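Local coordinates for galactokinase (Bifidobacterium longum subsp. infantis ATCC 15697 = JCM 1222 = DSM 20088, PDB 6TEQ), which probably phosphorylates galactose at the expense of ATP, as a member of the GHMP kinase family, and is seen here with 2-deoxy-2-fluoro-galactose bound, at residues Thr2-Leu10 against Asn399-Phe407; Asp73-Gly81 against Val122-Val130. All coordinates share one frame; numbering follows the deposited sequence.

The two contacts belong to different sheets of the one chain, with centres about 30 Å apart. Interaction 1 brings residues from the two ends of the protein together: 2-10 pairs with 399-407 at one margin of a five-stranded mixed sheet. Nested inside that long loop, interaction 2 joins strands 75-80 and 125-131 in the second, eight-stranded sheet, with 40 residues between its segments. Strand 54-70 links the two regions, for it pairs with 125-131 and its H62 also bonds to I7 O. They meet directly where L10 CD1 packs on V130 CG1 at 4.0 Å, so the N-terminal arm reaches from one sheet to the other.

Interaction 1: Thr2-Leu10 against Asn399-Phe407; sequences TAVEFIEPL and NAPRALPAF
P401 meets the N-terminal arm through its carbonyl: V4 CG2 lies 3.7 Å from P401 O, and a water accepts a hydrogen bond from E5 N and donates one to the same oxygen. R402 crosses I7 at a slant, and its NH1 reaches E5 OE2 through a second water at the guanidinium edge; NE makes a salt bridge with D236, and the side chain lies about 6 Å from that of G136, which binds ADP in another structure of this protein. At A403 the backbones lock in parallel: A403 N donates to E5 O at 2.8 Å, nearly straight, and A403 O accepts from I7 N at 2.8 Å. The methyl of A403 sits squarely over the F6 ring in a CH-pi contact, A403 CB 3.5 Å from the centroid; F6 CG lies anti to its own carbonyl carbon (chi1 -82°), which swings the ring across to the A403 side. L404 CG meets I7 CB, and P405 pushes CD against I7 O and CG against P9 CD. The pairing fastens the N-terminal arm to the mixed sheet, of which short, weakly bonded strand 5-6 is one outer strand, next to 402-404 and then antiparallel 230-236; helix 382-396 packs on V4, F6 and P401, H383 stacking on F6.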
ATOM      1  N   THR A   2     -17.357   6.202  23.580  1.00 25.32           N
ATOM      2  CA  THR A   2     -15.906   6.358  23.718  1.00 23.59           C
ATOM      3  C   THR A   2     -15.444   7.323  22.603  1.00 20.20           C
ATOM      4  O   THR A   2     -15.973   7.259  21.419  1.00 23.53           O
ATOM      5  CB  THR A   2     -15.235   4.975  23.739  1.00 27.71           C
ATOM      6  OG1 THR A   2     -15.655   4.355  24.965  1.00 34.28           O
ATOM      7  CG2 THR A   2     -13.727   5.027  23.702  1.00 39.59           C
ATOM      8  N   ALA A   3     -14.530   8.213  22.973  1.00 19.06           N
ATOM      9  CA  ALA A   3     -13.770   9.067  22.046  1.00 18.04           C
ATOM     10  C   ALA A   3     -13.120   8.188  20.965  1.00 17.64           C
ATOM     11  O   ALA A   3     -12.805   7.018  21.188  1.00 19.56           O
ATOM     12  CB  ALA A   3     -12.730   9.874  22.807  1.00 23.01           C
ATOM     13  N   VAL A   4     -12.923   8.749  19.797  1.00 15.49           N
ATOM     14  CA  VAL A   4     -12.319   8.025  18.651  1.00 14.73           C
ATOM     15  C   VAL A   4     -10.899   7.612  19.058  1.00 13.69           C
ATOM     16  O   VAL A   4     -10.165   8.400  19.715  1.00 18.26           O
ATOM     17  CB  VAL A   4     -12.337   8.870  17.356  1.00 15.53           C
ATOM     18  CG1 VAL A   4     -11.483  10.117  17.440  1.00 15.36           C
ATOM     19  CG2 VAL A   4     -11.971   7.995  16.167  1.00 16.82           C
ATOM     20  N   GLU A   5     -10.550   6.384  18.766  1.00 16.54           N
ATOM     21  CA  GLU A   5      -9.218   5.797  19.036  1.00 16.44           C
ATOM     22  C   GLU A   5      -8.213   6.217  17.964  1.00 14.57           C
ATOM     23  O   GLU A   5      -8.521   6.015  16.778  1.00 16.74           O
ATOM     24  CB  GLU A   5      -9.288   4.273  19.097  1.00 21.35           C
ATOM     25  CG  GLU A   5      -8.004   3.561  19.439  1.00 26.05           C
ATOM     26  CD  GLU A   5      -8.073   2.033  19.412  0.80 33.54           C
ATOM     27  OE1 GLU A   5      -7.181   1.417  20.028  0.80 31.20           O
ATOM     28  OE2 GLU A   5      -9.005   1.466  18.738  0.70 31.96           O
ATOM     29  N   PHE A   6      -7.003   6.590  18.394  1.00 13.95           N
ATOM     30  CA  PHE A   6      -5.805   6.721  17.530  1.00 15.48           C
ATOM     31  C   PHE A   6      -4.916   5.512  17.831  1.00 16.19           C
ATOM     32  O   PHE A   6      -4.623   5.205  19.000  1.00 22.14           O
ATOM     33  CB  PHE A   6      -5.074   8.049  17.730  1.00 17.31           C
ATOM     34  CG  PHE A   6      -5.673   9.204  16.961  1.00 19.30           C
ATOM     35  CD1 PHE A   6      -6.943   9.681  17.283  1.00 19.16           C
ATOM     36  CD2 PHE A   6      -5.009   9.769  15.870  1.00 18.85           C
ATOM     37  CE1 PHE A   6      -7.511  10.731  16.579  1.00 18.77           C
ATOM     38  CE2 PHE A   6      -5.573  10.820  15.165  1.00 17.67           C
ATOM     39  CZ  PHE A   6      -6.833  11.292  15.511  1.00 16.63           C
ATOM     40  N   ILE A   7      -4.567   4.787  16.766  0.50 14.24           N
ATOM     41  CA  ILE A   7      -3.738   3.547  16.784  0.50 14.28           C
ATOM     42  C   ILE A   7      -2.290   3.984  16.625  0.50 14.62           C
ATOM     43  O   ILE A   7      -1.927   4.374  15.507  0.50 14.81           O
ATOM     44  CB  ILE A   7      -4.129   2.609  15.629  0.50 16.56           C
ATOM     45  CG1 ILE A   7      -5.596   2.203  15.739  0.50 18.00           C
ATOM     46  CG2 ILE A   7      -3.214   1.399  15.567  0.50 17.95           C
ATOM     47  CD1 ILE A   7      -5.937   1.691  17.105  0.50 21.80           C
ATOM     48  N   GLU A   8      -1.507   3.937  17.697  0.50 15.93           N
ATOM     49  CA  GLU A   8      -0.137   4.494  17.739  0.50 17.20           C
ATOM     50  C   GLU A   8       0.822   3.510  17.066  0.50 15.98           C
ATOM     51  O   GLU A   8       0.606   2.296  17.079  0.50 16.31           O
ATOM     52  CB  GLU A   8       0.255   4.807  19.177  0.50 18.81           C
ATOM     53  CG  GLU A   8      -0.511   5.975  19.775  0.50 23.77           C
ATOM     54  CD  GLU A   8      -0.328   7.279  19.016  0.50 26.03           C
ATOM     55  OE1 GLU A   8      -1.319   8.025  18.797  0.50 26.22           O
ATOM     56  OE2 GLU A   8       0.803   7.522  18.589  0.50 26.73           O
ATOM     57  N   PRO A   9       1.928   3.968  16.443  1.00 15.02           N
ATOM     58  CA  PRO A   9       2.867   2.998  15.909  1.00 16.06           C
ATOM     59  C   PRO A   9       3.734   2.454  17.057  1.00 14.92           C
ATOM     60  O   PRO A   9       4.063   3.117  18.011  1.00 16.95           O
ATOM     61  CB  PRO A   9       3.763   3.810  14.965  1.00 16.90           C
ATOM     62  CG  PRO A   9       3.649   5.210  15.500  1.00 18.94           C
ATOM     63  CD  PRO A   9       2.245   5.342  16.064  1.00 15.37           C
ATOM     64  N   LEU A  10       4.102   1.197  16.912  1.00 13.14           N
ATOM     65  CA  LEU A  10       5.110   0.543  17.736  1.00 14.77           C
ATOM     66  C   LEU A  10       6.438   1.261  17.519  1.00 14.10           C
ATOM     67  O   LEU A  10       6.885   1.479  16.355  1.00 17.02           O
ATOM     68  CB  LEU A  10       5.235  -0.946  17.362  1.00 15.23           C
ATOM     69  CG  LEU A  10       4.052  -1.856  17.661  1.00 16.37           C
ATOM     70  CD1 LEU A  10       4.236  -3.166  16.897  1.00 19.05           C
ATOM     71  CD2 LEU A  10       3.884  -2.125  19.152  1.00 20.23           C
ATOM     72  N   ASN A 399     -20.051   1.053  12.022  1.00 20.22           N
ATOM     73  CA  ASN A 399     -18.983   0.661  12.976  1.00 20.85           C
ATOM     74  C   ASN A 399     -18.167   1.904  13.293  1.00 17.00           C
ATOM     75  O   ASN A 399     -17.983   2.736  12.354  1.00 18.15           O
ATOM     76  CB  ASN A 399     -18.013  -0.392  12.414  1.00 22.63           C
ATOM     77  CG  ASN A 399     -18.699  -1.619  11.873  1.00 27.05           C
ATOM     78  OD1 ASN A 399     -19.764  -1.988  12.372  1.00 28.63           O
ATOM     79  ND2 ASN A 399     -18.070  -2.280  10.887  1.00 31.56           N
ATOM     80  N   ALA A 400     -17.668   2.031  14.520  1.00 16.44           N
ATOM     81  CA  ALA A 400     -16.767   3.140  14.877  1.00 16.89           C
ATOM     82  C   ALA A 400     -15.547   3.118  13.994  1.00 14.65           C
ATOM     83  O   ALA A 400     -14.938   2.064  13.803  1.00 15.37           O
ATOM     84  CB  ALA A 400     -16.344   3.074  16.298  1.00 18.14           C
ATOM     85  N   PRO A 401     -15.066   4.293  13.545  1.00 15.11           N
ATOM     86  CA  PRO A 401     -13.779   4.337  12.861  1.00 14.39           C
ATOM     87  C   PRO A 401     -12.651   4.373  13.886  1.00 14.79           C
ATOM     88  O   PRO A 401     -12.884   4.618  15.098  1.00 16.00           O
ATOM     89  CB  PRO A 401     -13.907   5.626  12.050  1.00 15.33           C
ATOM     90  CG  PRO A 401     -14.696   6.517  12.947  1.00 15.88           C
ATOM     91  CD  PRO A 401     -15.688   5.620  13.642  1.00 17.53           C
ATOM     92  N   ARG A 402     -11.423   4.336  13.354  1.00 12.73           N
ATOM     93  CA  ARG A 402     -10.233   4.605  14.198  1.00 12.37           C
ATOM     94  C   ARG A 402      -9.273   5.416  13.352  1.00 14.34           C
ATOM     95  O   ARG A 402      -9.301   5.296  12.113  1.00 22.00           O
ATOM     96  CB  ARG A 402      -9.630   3.320  14.733  1.00 16.53           C
ATOM     97  CG  ARG A 402      -9.143   2.398  13.653  1.00 17.04           C
ATOM     98  CD  ARG A 402      -8.872   0.984  14.205  1.00 19.88           C
ATOM     99  NE  ARG A 402      -8.635   0.101  13.117  1.00 20.06           N
ATOM    100  CZ  ARG A 402      -8.506  -1.198  13.253  1.00 19.80           C
ATOM    101  NH1 ARG A 402      -8.441  -1.706  14.481  1.00 24.84           N
ATOM    102  NH2 ARG A 402      -8.375  -1.946  12.171  1.00 25.46           N
ATOM    103  N   ALA A 403      -8.401   6.146  13.980  1.00 12.43           N
ATOM    104  CA  ALA A 403      -7.474   7.019  13.285  1.00 12.49           C
ATOM    105  C   ALA A 403      -6.056   6.608  13.616  1.00 12.43           C
ATOM    106  O   ALA A 403      -5.807   5.791  14.469  1.00 13.27           O
ATOM    107  CB  ALA A 403      -7.768   8.461  13.657  1.00 12.76           C
ATOM    108  N   LEU A 404      -5.128   7.102  12.815  1.00 13.30           N
ATOM    109  CA  LEU A 404      -3.695   6.792  13.003  1.00 14.71           C
ATOM    110  C   LEU A 404      -2.955   8.098  12.786  1.00 12.93           C
ATOM    111  O   LEU A 404      -3.256   8.797  11.817  1.00 16.31           O
ATOM    112  CB  LEU A 404      -3.197   5.814  11.917  1.00 19.27           C
ATOM    113  CG  LEU A 404      -3.618   4.364  11.807  1.00 24.87           C
ATOM    114  CD1 LEU A 404      -5.009   4.303  11.277  1.00 21.19           C
ATOM    115  CD2 LEU A 404      -2.657   3.679  10.808  1.00 20.99           C
ATOM    116  N   PRO A 405      -1.914   8.405  13.590  1.00 12.42           N
ATOM    117  CA  PRO A 405      -0.977   9.454  13.235  1.00 13.25           C
ATOM    118  C   PRO A 405      -0.253   9.043  11.960  1.00 14.33           C
ATOM    119  O   PRO A 405      -0.060   7.843  11.713  1.00 15.43           O
ATOM    120  CB  PRO A 405      -0.026   9.525  14.408  1.00 15.71           C
ATOM    121  CG  PRO A 405      -0.068   8.133  14.976  1.00 16.82           C
ATOM    122  CD  PRO A 405      -1.504   7.671  14.784  1.00 14.91           C
ATOM    123  N   ALA A 406       0.143  10.040  11.199  1.00 13.47           N
ATOM    124  CA  ALA A 406       0.754   9.760   9.887  1.00 13.78           C
ATOM    125  C   ALA A 406       1.724  10.867   9.522  1.00 14.82           C
ATOM    126  O   ALA A 406       1.389  12.027   9.597  1.00 17.27           O
ATOM    127  CB  ALA A 406      -0.289   9.512   8.831  1.00 15.71           C
ATOM    128  N   PHE A 407       2.813  10.446   8.935  1.00 15.97           N
ATOM    129  CA  PHE A 407       3.814  11.321   8.313  1.00 14.05           C
ATOM    130  C   PHE A 407       4.655  10.394   7.454  1.00 12.83           C
ATOM    131  O   PHE A 407       4.602   9.166   7.659  1.00 13.06           O
ATOM    132  CB  PHE A 407       4.621  12.040   9.380  1.00 15.94           C
ATOM    133  CG  PHE A 407       5.141  11.143  10.474  1.00 19.25           C
ATOM    134  CD1 PHE A 407       6.361  10.496  10.373  1.00 21.54           C
ATOM    135  CD2 PHE A 407       4.397  11.023  11.651  1.00 25.66           C
ATOM    136  CE1 PHE A 407       6.803   9.680  11.418  1.00 25.18           C
ATOM    137  CE2 PHE A 407       4.843  10.213  12.691  1.00 26.81           C
ATOM    138  CZ  PHE A 407       6.047   9.540  12.571  1.00 25.87           C
TER
HETATM  139  O   HOH W   1     -12.411   4.338  17.621  1.00 19.52           O
HETATM  140  O   HOH W   2      -8.719  -0.767  17.131  1.00 34.49           O

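Interaction 2: Asp73-Gly81 against Val122-Val130; sequences DTKVRVVSG and VKGFDAAFV. With PEG (di(hydroxyethyl)ether), chain H.
V76 lays its CG1 over one face of the F125 ring, offset toward the rim, 3.8 Å from the centroid in a CH-pi contact. F125 CG stands between its own backbone N and carbonyl carbon (chi1 64°), which brings the ring in beneath the valine. V78 CG1 comes within 3.9 Å of F125 CE2, crossing that ring obliquely, and also meets the edge of F129. These side chains share one face of the sheet with A127, whose CB lies in plane at the edge of the F125 ring.

R77 and D126 occupy the other face, side by side and pointing the same way. The guanidinium grips the carboxylate side-on, R77 NE to D126 OD1 at 2.8 Å and R77 NH2 to D126 OD2 at 3.0 Å. Both oxygens lie close to the guanidinium plane, yet the nitrogens approach from above the carboxylate, the two planes being 63° apart. R71 adds a second salt bridge to D126 OD1, so this buried carboxylate probably stays ionised. Farther along, V79 CG1 packs on A128 CB at 3.7 Å.

The backbones run parallel, with bonds alternating from F125 N to K75 O through to G81 N to F129 O. Where the strands begin, D73 OD1 accepts from K75 N in an Asx turn, while D73 OD2 makes a salt bridge with R71, and D73 O takes G124 N at 2.8 Å. A PEG molecule, probably from the crystallisation liquor, accepts a hydrogen bond from D73 N and lies near D126 OD2.

Helix 141-156 covers F125 and F129, while helix 12-27 touches R77 and V79 on the other face. It is a parallel strand pair in the helix-backed mixed sheet of the GHMP kinase N-terminal domain, and it carries at one end S80, which binds ADP in another structure of this protein; no nucleotide is bound here.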
ATOM      1  N   ASP A  73      16.435 -27.196   6.721  1.00 24.13           N
ATOM      2  CA  ASP A  73      15.408 -27.882   5.895  1.00 23.01           C
ATOM      3  C   ASP A  73      14.573 -26.857   5.135  1.00 19.53           C
ATOM      4  O   ASP A  73      14.888 -25.666   5.196  1.00 23.62           O
ATOM      5  CB  ASP A  73      14.565 -28.851   6.729  1.00 22.24           C
ATOM      6  CG  ASP A  73      13.741 -28.216   7.815  1.00 24.27           C
ATOM      7  OD1 ASP A  73      13.327 -27.048   7.593  1.00 24.48           O
ATOM      8  OD2 ASP A  73      13.503 -28.905   8.891  1.00 26.31           O
ATOM      9  N   THR A  74      13.495 -27.321   4.506  1.00 23.59           N
ATOM     10  CA  THR A  74      12.605 -26.499   3.647  1.00 22.32           C
ATOM     11  C   THR A  74      11.296 -26.225   4.383  1.00 24.71           C
ATOM     12  O   THR A  74      10.342 -25.750   3.728  1.00 25.06           O
ATOM     13  CB  THR A  74      12.423 -27.138   2.271  1.00 26.13           C
ATOM     14  OG1 THR A  74      12.093 -28.537   2.336  1.00 27.42           O
ATOM     15  CG2 THR A  74      13.687 -26.942   1.469  1.00 27.56           C
ATOM     16  N   LYS A  75      11.243 -26.515   5.677  1.00 22.47           N
ATOM     17  CA  LYS A  75      10.060 -26.232   6.516  1.00 23.25           C
ATOM     18  C   LYS A  75       9.972 -24.718   6.767  1.00 19.16           C
ATOM     19  O   LYS A  75      10.989 -24.073   6.976  1.00 22.00           O
ATOM     20  CB  LYS A  75      10.073 -26.991   7.840  0.90 30.39           C
ATOM     21  CG  LYS A  75       9.838 -28.493   7.697  0.80 34.56           C
ATOM     22  CD  LYS A  75       9.806 -29.240   8.991  0.70 35.05           C
ATOM     23  CE  LYS A  75       9.452 -30.698   8.823  0.60 39.78           C
ATOM     24  NZ  LYS A  75      10.472 -31.595   9.424  0.50 40.33           N
ATOM     25  N   VAL A  76       8.761 -24.205   6.761  1.00 18.94           N
ATOM     26  CA  VAL A  76       8.418 -22.793   7.068  1.00 20.33           C
ATOM     27  C   VAL A  76       7.366 -22.827   8.152  1.00 17.95           C
ATOM     28  O   VAL A  76       6.270 -23.348   7.887  1.00 19.59           O
ATOM     29  CB  VAL A  76       7.935 -21.987   5.864  1.00 19.61           C
ATOM     30  CG1 VAL A  76       7.491 -20.620   6.364  1.00 24.09           C
ATOM     31  CG2 VAL A  76       9.019 -21.879   4.802  1.00 22.43           C
ATOM     32  N   ARG A  77       7.770 -22.345   9.312  1.00 16.32           N
ATOM     33  CA  ARG A  77       6.862 -22.119  10.446  1.00 18.32           C
ATOM     34  C   ARG A  77       6.685 -20.611  10.604  1.00 16.69           C
ATOM     35  O   ARG A  77       7.662 -19.904  10.764  1.00 18.54           O
ATOM     36  CB  ARG A  77       7.288 -22.783  11.738  1.00 20.74           C
ATOM     37  CG  ARG A  77       7.386 -24.285  11.655  1.00 17.42           C
ATOM     38  CD  ARG A  77       7.739 -24.917  12.958  1.00 18.95           C
ATOM     39  NE  ARG A  77       9.024 -24.502  13.410  1.00 20.31           N
ATOM     40  CZ  ARG A  77       9.501 -24.739  14.617  1.00 22.65           C
ATOM     41  NH1 ARG A  77       8.783 -25.398  15.519  1.00 23.30           N
ATOM     42  NH2 ARG A  77      10.705 -24.296  14.921  1.00 20.23           N
ATOM     43  N   VAL A  78       5.455 -20.178  10.773  1.00 15.40           N
ATOM     44  CA  VAL A  78       5.172 -18.759  11.047  1.00 16.06           C
ATOM     45  C   VAL A  78       4.086 -18.672  12.106  1.00 13.80           C
ATOM     46  O   VAL A  78       3.132 -19.470  12.123  1.00 17.66           O
ATOM     47  CB  VAL A  78       4.767 -18.012   9.759  1.00 14.76           C
ATOM     48  CG1 VAL A  78       5.931 -17.921   8.805  1.00 15.12           C
ATOM     49  CG2 VAL A  78       3.578 -18.550   9.068  1.00 17.06           C
ATOM     50  N   VAL A  79       4.180 -17.626  12.897  1.00 15.43           N
ATOM     51  CA  VAL A  79       3.163 -17.317  13.917  1.00 15.48           C
ATOM     52  C   VAL A  79       2.948 -15.811  13.870  1.00 16.88           C
ATOM     53  O   VAL A  79       3.922 -15.067  13.544  1.00 15.53           O
ATOM     54  CB  VAL A  79       3.571 -17.859  15.287  1.00 16.91           C
ATOM     55  CG1 VAL A  79       4.860 -17.193  15.739  1.00 17.05           C
ATOM     56  CG2 VAL A  79       2.443 -17.719  16.330  1.00 20.28           C
ATOM     57  N   SER A  80       1.760 -15.370  14.227  1.00 17.63           N
ATOM     58  CA  SER A  80       1.452 -13.926  14.290  1.00 15.00           C
ATOM     59  C   SER A  80       0.922 -13.589  15.658  1.00 17.04           C
ATOM     60  O   SER A  80       0.182 -14.429  16.192  1.00 19.59           O
ATOM     61  CB  SER A  80       0.403 -13.585  13.239  1.00 19.35           C
ATOM     62  OG  SER A  80      -0.142 -12.276  13.420  1.00 19.71           O
ATOM     63  N   GLY A  81       1.206 -12.381  16.142  1.00 20.29           N
ATOM     64  CA  GLY A  81       0.729 -11.909  17.451  1.00 19.34           C
ATOM     65  C   GLY A  81      -0.801 -11.889  17.488  1.00 23.57           C
ATOM     66  O   GLY A  81      -1.367 -11.919  18.565  1.00 26.38           O
ATOM     67  N   VAL A 122      17.982 -20.144  -0.745  1.00 23.14           N
ATOM     68  CA  VAL A 122      16.830 -19.881   0.162  1.00 20.67           C
ATOM     69  C   VAL A 122      16.150 -21.209   0.470  1.00 20.99           C
ATOM     70  O   VAL A 122      15.538 -21.828  -0.430  1.00 24.74           O
ATOM     71  CB  VAL A 122      15.830 -18.887  -0.460  1.00 19.84           C
ATOM     72  CG1 VAL A 122      14.579 -18.687   0.423  1.00 22.33           C
ATOM     73  CG2 VAL A 122      16.539 -17.586  -0.757  1.00 19.96           C
ATOM     74  N   LYS A 123      16.233 -21.599   1.712  1.00 21.63           N
ATOM     75  CA  LYS A 123      15.555 -22.792   2.273  1.00 20.69           C
ATOM     76  C   LYS A 123      14.465 -22.286   3.238  1.00 20.71           C
ATOM     77  O   LYS A 123      13.943 -21.143   3.120  1.00 20.59           O
ATOM     78  CB  LYS A 123      16.578 -23.706   2.969  1.00 21.73           C
ATOM     79  CG  LYS A 123      17.814 -24.101   2.186  1.00 29.00           C
ATOM     80  CD  LYS A 123      17.436 -24.811   0.939  1.00 29.14           C
ATOM     81  CE  LYS A 123      18.564 -25.145  -0.013  1.00 42.72           C
ATOM     82  NZ  LYS A 123      19.394 -26.248   0.506  1.00 54.78           N
ATOM     83  N   GLY A 124      14.137 -23.095   4.227  1.00 20.79           N
ATOM     84  CA  GLY A 124      13.048 -22.835   5.160  1.00 20.12           C
ATOM     85  C   GLY A 124      13.341 -21.722   6.103  1.00 20.14           C
ATOM     86  O   GLY A 124      14.498 -21.151   6.130  1.00 16.54           O
ATOM     87  N   PHE A 125      12.383 -21.494   6.987  1.00 19.53           N
ATOM     88  CA  PHE A 125      12.592 -20.509   8.054  1.00 16.68           C
ATOM     89  C   PHE A 125      11.490 -20.635   9.113  1.00 15.71           C
ATOM     90  O   PHE A 125      10.404 -21.172   8.861  1.00 18.86           O
ATOM     91  CB  PHE A 125      12.656 -19.083   7.512  1.00 13.50           C
ATOM     92  CG  PHE A 125      11.395 -18.583   6.873  1.00 16.63           C
ATOM     93  CD1 PHE A 125      11.150 -18.837   5.546  1.00 14.92           C
ATOM     94  CD2 PHE A 125      10.491 -17.807   7.575  1.00 15.76           C
ATOM     95  CE1 PHE A 125      10.025 -18.317   4.913  1.00 17.06           C
ATOM     96  CE2 PHE A 125       9.343 -17.336   6.964  1.00 15.31           C
ATOM     97  CZ  PHE A 125       9.093 -17.598   5.653  1.00 18.16           C
ATOM     98  N   ASP A 126      11.837 -20.148  10.290  1.00 14.44           N
ATOM     99  CA  ASP A 126      10.895 -19.903  11.406  1.00 17.00           C
ATOM    100  C   ASP A 126      10.718 -18.408  11.526  1.00 15.67           C
ATOM    101  O   ASP A 126      11.715 -17.692  11.489  1.00 16.86           O
ATOM    102  CB  ASP A 126      11.408 -20.498  12.686  1.00 16.48           C
ATOM    103  CG  ASP A 126      11.537 -22.002  12.654  1.00 19.92           C
ATOM    104  OD1 ASP A 126      10.620 -22.684  12.024  1.00 18.56           O
ATOM    105  OD2 ASP A 126      12.507 -22.492  13.335  1.00 25.00           O
ATOM    106  N   ALA A 127       9.471 -17.968  11.689  1.00 17.42           N
ATOM    107  CA  ALA A 127       9.231 -16.529  11.902  1.00 15.58           C
ATOM    108  C   ALA A 127       8.070 -16.279  12.855  1.00 14.95           C
ATOM    109  O   ALA A 127       7.084 -17.078  12.884  1.00 14.86           O
ATOM    110  CB  ALA A 127       9.052 -15.792  10.594  1.00 16.41           C
ATOM    111  N   ALA A 128       8.173 -15.125  13.460  1.00 14.14           N
ATOM    112  CA  ALA A 128       7.128 -14.535  14.318  1.00 13.60           C
ATOM    113  C   ALA A 128       6.910 -13.095  13.862  1.00 13.99           C
ATOM    114  O   ALA A 128       7.837 -12.302  13.739  1.00 15.34           O
ATOM    115  CB  ALA A 128       7.467 -14.570  15.763  1.00 14.85           C
ATOM    116  N   PHE A 129       5.660 -12.769  13.635  1.00 13.83           N
ATOM    117  CA  PHE A 129       5.244 -11.403  13.226  1.00 12.41           C
ATOM    118  C   PHE A 129       4.442 -10.714  14.344  1.00 13.87           C
ATOM    119  O   PHE A 129       3.515 -11.315  14.926  1.00 14.78           O
ATOM    120  CB  PHE A 129       4.290 -11.510  12.027  1.00 13.81           C
ATOM    121  CG  PHE A 129       4.949 -12.040  10.821  1.00 12.91           C
ATOM    122  CD1 PHE A 129       5.610 -11.169   9.981  1.00 12.78           C
ATOM    123  CD2 PHE A 129       5.028 -13.402  10.576  1.00 12.09           C
ATOM    124  CE1 PHE A 129       6.199 -11.639   8.820  1.00 13.24           C
ATOM    125  CE2 PHE A 129       5.643 -13.864   9.430  1.00 13.83           C
ATOM    126  CZ  PHE A 129       6.261 -12.994   8.592  1.00 12.34           C
ATOM    127  N   VAL A 130       4.781  -9.459  14.588  1.00 13.64           N
ATOM    128  CA  VAL A 130       4.022  -8.503  15.411  1.00 12.01           C
ATOM    129  C   VAL A 130       3.843  -7.254  14.545  1.00 14.33           C
ATOM    130  O   VAL A 130       4.806  -6.778  14.003  1.00 16.00           O
ATOM    131  CB  VAL A 130       4.683  -8.183  16.759  1.00 14.68           C
ATOM    132  CG1 VAL A 130       3.908  -7.108  17.440  1.00 18.81           C
ATOM    133  CG2 VAL A 130       4.793  -9.464  17.621  1.00 16.51           C
TER
HETATM  134  C1  PEG H 604      16.904 -27.084  11.001  1.00 48.79           C
HETATM  135  O1  PEG H 604      16.291 -27.396   9.763  1.00 38.75           O
HETATM  136  C2  PEG H 604      16.155 -26.060  11.788  1.00 49.05           C
HETATM  137  O2  PEG H 604      17.050 -25.262  12.565  1.00 56.38           O
HETATM  138  C3  PEG H 604      16.385 -24.254  13.336  1.00 47.56           C
HETATM  139  C4  PEG H 604      16.709 -22.889  12.804  1.00 39.40           C
HETATM  140  O4  PEG H 604      15.555 -21.928  12.819  1.00 32.11           O
HETATM  141  O   HOH W   3       1.263  -9.851  12.857  1.00 22.05           O